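Local coordinates for protein globin II, extracellular (PDB 1X9F) that probably carries oxygen as one haem-bearing globin subunit of the giant extracellular haemoglobin (erythrocruorin) of the earthworm, at residues Phe29-Trp34 / Ala60-Ala65. Sequence-based numbering, arbitrary orientation.
Sequences FSQAIW and AFIAHA. With CMO (carbon monoxide), chain P; HEM (protoporphyrin IX containing Fe), chain O.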
loop_
_atom_site.group_PDB
_atom_site.type_symbol
_atom_site.label_atom_id
_atom_site.label_comp_id
_atom_site.label_asym_id
_atom_site.label_seq_id
_atom_site.Cartn_x
_atom_site.Cartn_y
_atom_site.Cartn_z
ATOM N N PHE B 29 -9.946 11.726 -36.127
ATOM C CA PHE B 29 -9.383 13.053 -36.277
ATOM C C PHE B 29 -8.911 13.312 -37.711
ATOM O O PHE B 29 -9.228 14.350 -38.297
ATOM C CB PHE B 29 -8.233 13.194 -35.291
ATOM C CG PHE B 29 -7.575 14.530 -35.298
ATOM C CD1 PHE B 29 -8.241 15.654 -34.823
ATOM C CD2 PHE B 29 -6.265 14.662 -35.734
ATOM C CE1 PHE B 29 -7.616 16.899 -34.809
ATOM C CE2 PHE B 29 -5.630 15.907 -35.723
ATOM C CZ PHE B 29 -6.309 17.025 -35.259
ATOM N N SER B 30 -8.160 12.361 -38.264
ATOM C CA SER B 30 -7.713 12.421 -39.648
ATOM C C SER B 30 -8.873 12.574 -40.610
ATOM O O SER B 30 -8.782 13.332 -41.574
ATOM C CB SER B 30 -6.962 11.142 -40.012
ATOM O OG SER B 30 -5.711 11.084 -39.345
ATOM N N GLN B 31 -9.955 11.839 -40.356
ATOM C CA GLN B 31 -11.120 11.844 -41.247
ATOM C C GLN B 31 -11.926 13.129 -41.131
ATOM O O GLN B 31 -12.374 13.679 -42.142
ATOM C CB GLN B 31 -12.036 10.655 -40.963
ATOM C CG GLN B 31 -11.360 9.314 -41.082
ATOM C CD GLN B 31 -12.310 8.178 -40.788
ATOM O OE1 GLN B 31 -13.043 7.736 -41.672
ATOM N NE2 GLN B 31 -12.300 7.699 -39.548
ATOM N N ALA B 32 -12.118 13.586 -39.895
ATOM C CA ALA B 32 -12.798 14.843 -39.621
ATOM C C ALA B 32 -12.183 15.982 -40.433
ATOM O O ALA B 32 -12.913 16.786 -41.025
ATOM C CB ALA B 32 -12.753 15.149 -38.139
ATOM N N ILE B 33 -10.851 16.038 -40.497
ATOM C CA ILE B 33 -10.169 17.098 -41.246
ATOM C C ILE B 33 -10.428 17.014 -42.759
ATOM O O ILE B 33 -10.781 18.028 -43.378
ATOM C CB ILE B 33 -8.647 17.151 -40.919
ATOM C CG1 ILE B 33 -8.428 17.615 -39.469
ATOM C CG2 ILE B 33 -7.926 18.107 -41.878
ATOM C CD1 ILE B 33 -7.043 17.273 -38.911
ATOM N N TRP B 34 -10.277 15.822 -43.341
ATOM C CA TRP B 34 -10.536 15.626 -44.776
ATOM C C TRP B 34 -11.991 15.836 -45.194
ATOM O O TRP B 34 -12.251 16.408 -46.260
ATOM C CB TRP B 34 -9.931 14.306 -45.306
ATOM C CG TRP B 34 -8.492 14.527 -45.551
ATOM C CD1 TRP B 34 -7.442 14.047 -44.823
ATOM C CD2 TRP B 34 -7.934 15.394 -46.535
ATOM N NE1 TRP B 34 -6.259 14.536 -45.324
ATOM C CE2 TRP B 34 -6.538 15.369 -46.376
ATOM C CE3 TRP B 34 -8.481 16.188 -47.557
ATOM C CZ2 TRP B 34 -5.687 16.104 -47.187
ATOM C CZ3 TRP B 34 -7.632 16.914 -48.365
ATOM C CH2 TRP B 34 -6.252 16.867 -48.179
ATOM N N ALA B 60 -7.739 2.512 -47.391
ATOM C CA ALA B 60 -6.728 3.213 -48.176
ATOM C C ALA B 60 -6.807 4.718 -47.967
ATOM O O ALA B 60 -5.787 5.411 -48.011
ATOM C CB ALA B 60 -6.865 2.876 -49.648
ATOM N N PHE B 61 -8.013 5.229 -47.746
ATOM C CA PHE B 61 -8.142 6.642 -47.490
ATOM C C PHE B 61 -7.680 7.013 -46.088
ATOM O O PHE B 61 -7.050 8.058 -45.898
ATOM C CB PHE B 61 -9.559 7.152 -47.712
ATOM C CG PHE B 61 -9.631 8.627 -47.658
ATOM C CD1 PHE B 61 -9.238 9.381 -48.763
ATOM C CD2 PHE B 61 -9.978 9.279 -46.482
ATOM C CE1 PHE B 61 -9.246 10.765 -48.721
ATOM C CE2 PHE B 61 -9.987 10.666 -46.427
ATOM C CZ PHE B 61 -9.621 11.411 -47.553
ATOM N N ILE B 62 -8.011 6.172 -45.110
ATOM C CA ILE B 62 -7.569 6.399 -43.740
ATOM C C ILE B 62 -6.054 6.479 -43.735
ATOM O O ILE B 62 -5.478 7.400 -43.153
ATOM C CB ILE B 62 -8.011 5.252 -42.791
ATOM C CG1 ILE B 62 -9.523 5.007 -42.841
ATOM C CG2 ILE B 62 -7.549 5.531 -41.355
ATOM C CD1 ILE B 62 -10.348 6.138 -42.324
ATOM N N ALA B 63 -5.419 5.497 -44.374
ATOM C CA ALA B 63 -3.968 5.389 -44.403
ATOM C C ALA B 63 -3.382 6.672 -44.946
ATOM O O ALA B 63 -2.452 7.241 -44.364
ATOM C CB ALA B 63 -3.538 4.204 -45.257
ATOM N N HIS B 64 -3.962 7.129 -46.050
ATOM C CA HIS B 64 -3.570 8.377 -46.659
ATOM C C HIS B 64 -3.729 9.576 -45.711
ATOM O O HIS B 64 -2.846 10.432 -45.634
ATOM C CB HIS B 64 -4.358 8.618 -47.943
ATOM C CG HIS B 64 -4.301 10.034 -48.390
ATOM N ND1 HIS B 64 -3.172 10.581 -48.960
ATOM C CD2 HIS B 64 -5.188 11.046 -48.255
ATOM C CE1 HIS B 64 -3.386 11.861 -49.202
ATOM N NE2 HIS B 64 -4.598 12.173 -48.776
ATOM N N ALA B 65 -4.855 9.633 -45.007
ATOM C CA ALA B 65 -5.140 10.747 -44.116
ATOM C C ALA B 65 -4.230 10.714 -42.890
ATOM O O ALA B 65 -3.744 11.760 -42.458
ATOM C CB ALA B 65 -6.603 10.745 -43.710
HETATM C C CMO P . -2.686 15.515 -48.399
HETATM O O CMO P . -3.839 15.014 -48.460
HETATM C CHA HEM O . -0.002 13.238 -50.417
HETATM C CHB HEM O . 1.120 16.165 -46.671
HETATM C CHC HEM O . -2.162 19.445 -48.216
HETATM C CHD HEM O . -3.111 16.621 -52.110
HETATM C C1A HEM O . 0.560 13.736 -49.152
HETATM C C2A HEM O . 1.459 12.952 -48.433
HETATM C C3A HEM O . 1.828 13.782 -47.285
HETATM C C4A HEM O . 1.047 15.007 -47.553
HETATM C CMA HEM O . 2.760 13.464 -46.143
HETATM C CAA HEM O . 1.912 11.542 -48.713
HETATM C CBA HEM O . 3.196 11.459 -49.512
HETATM C CGA HEM O . 3.418 9.988 -49.777
HETATM O O1A HEM O . 3.876 9.267 -48.860
HETATM O O2A HEM O . 3.124 9.542 -50.905
HETATM C C1B HEM O . 0.277 17.352 -46.776
HETATM C C2B HEM O . 0.331 18.324 -45.800
HETATM C C3B HEM O . -0.577 19.218 -46.262
HETATM C C4B HEM O . -1.125 18.768 -47.443
HETATM C CMB HEM O . 1.173 18.384 -44.551
HETATM C CAB HEM O . -0.820 20.324 -45.560
HETATM C CBB HEM O . -0.963 21.397 -44.807
HETATM C C1C HEM O . -2.763 18.904 -49.441
HETATM C C2C HEM O . -3.790 19.587 -50.063
HETATM C C3C HEM O . -4.055 18.799 -51.158
HETATM C C4C HEM O . -3.186 17.706 -51.107
HETATM C CMC HEM O . -4.406 20.890 -49.614
HETATM C CAC HEM O . -5.094 19.100 -52.180
HETATM C CBC HEM O . -6.364 19.273 -51.784
HETATM C C1D HEM O . -2.295 15.393 -51.997
HETATM C C2D HEM O . -2.418 14.352 -52.916
HETATM C C3D HEM O . -1.562 13.370 -52.473
HETATM C C4D HEM O . -0.969 13.957 -51.256
HETATM C CMD HEM O . -3.302 14.313 -54.140
HETATM C CAD HEM O . -1.270 12.030 -53.099
HETATM C CBD HEM O . -2.410 11.052 -52.871
HETATM C CGD HEM O . -1.988 9.740 -53.482
HETATM O O1D HEM O . -0.994 9.139 -53.019
HETATM O O2D HEM O . -2.649 9.301 -54.442
HETATM N NA HEM O . 0.316 15.004 -48.692
HETATM N NB HEM O . -0.588 17.577 -47.796
HETATM N NC HEM O . -2.337 17.764 -50.050
HETATM N ND HEM O . -1.434 15.189 -50.967
HETATM FE FE HEM O . -0.957 16.413 -49.419
#
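S30 and A65 mark where the helical segments 29-34 and 60-65 come together, their CA atoms 5.4 Å apart and the short axes crossing at 90° with a closest approach of 9.3 Å. The small side chains meet here, CB of S30 lying 3.7 Å from CB of A65. The S30 hydroxyl is hydrogen-bonded to R26 O and D66 OD2; no hydrogen bond crosses between the segments, which meet by packing. Beside this point the side chain of Q31 crosses the tip of I62, and I62 CD1 packs 3.6 Å from Q31 CG. W34 extends toward the haem pocket. A65 CB packs 3.6 Å from W34 CD1, on the five-membered ring, while F61 brings its CZ to 3.7 Å from W34 CB and presents its edge to that ring in an offset edge-to-face pair, planes at 83°. F61 can do this because its CG stands anti to the backbone N (chi1 -171°). H64 approaches the indole obliquely, and its NE2 gives a weak, bent hydrogen bond of 3.0 Å to CMO O, though the modelled position of that oxygen is doubtful. With an alanine in place of W34, F61 would probably lose the ring its edge meets, and a gap would be likely to open beside A65 CB. F48 adds its ring to this aromatic cluster, and V68 completes the ligand pocket with it. Segments 29-34 and 60-65, lying on helices 23-40 and 59-77, cross at right angles, as B and E do in the globin fold, with H64 in the role of the distal histidine and W34 walling the distal haem pocket.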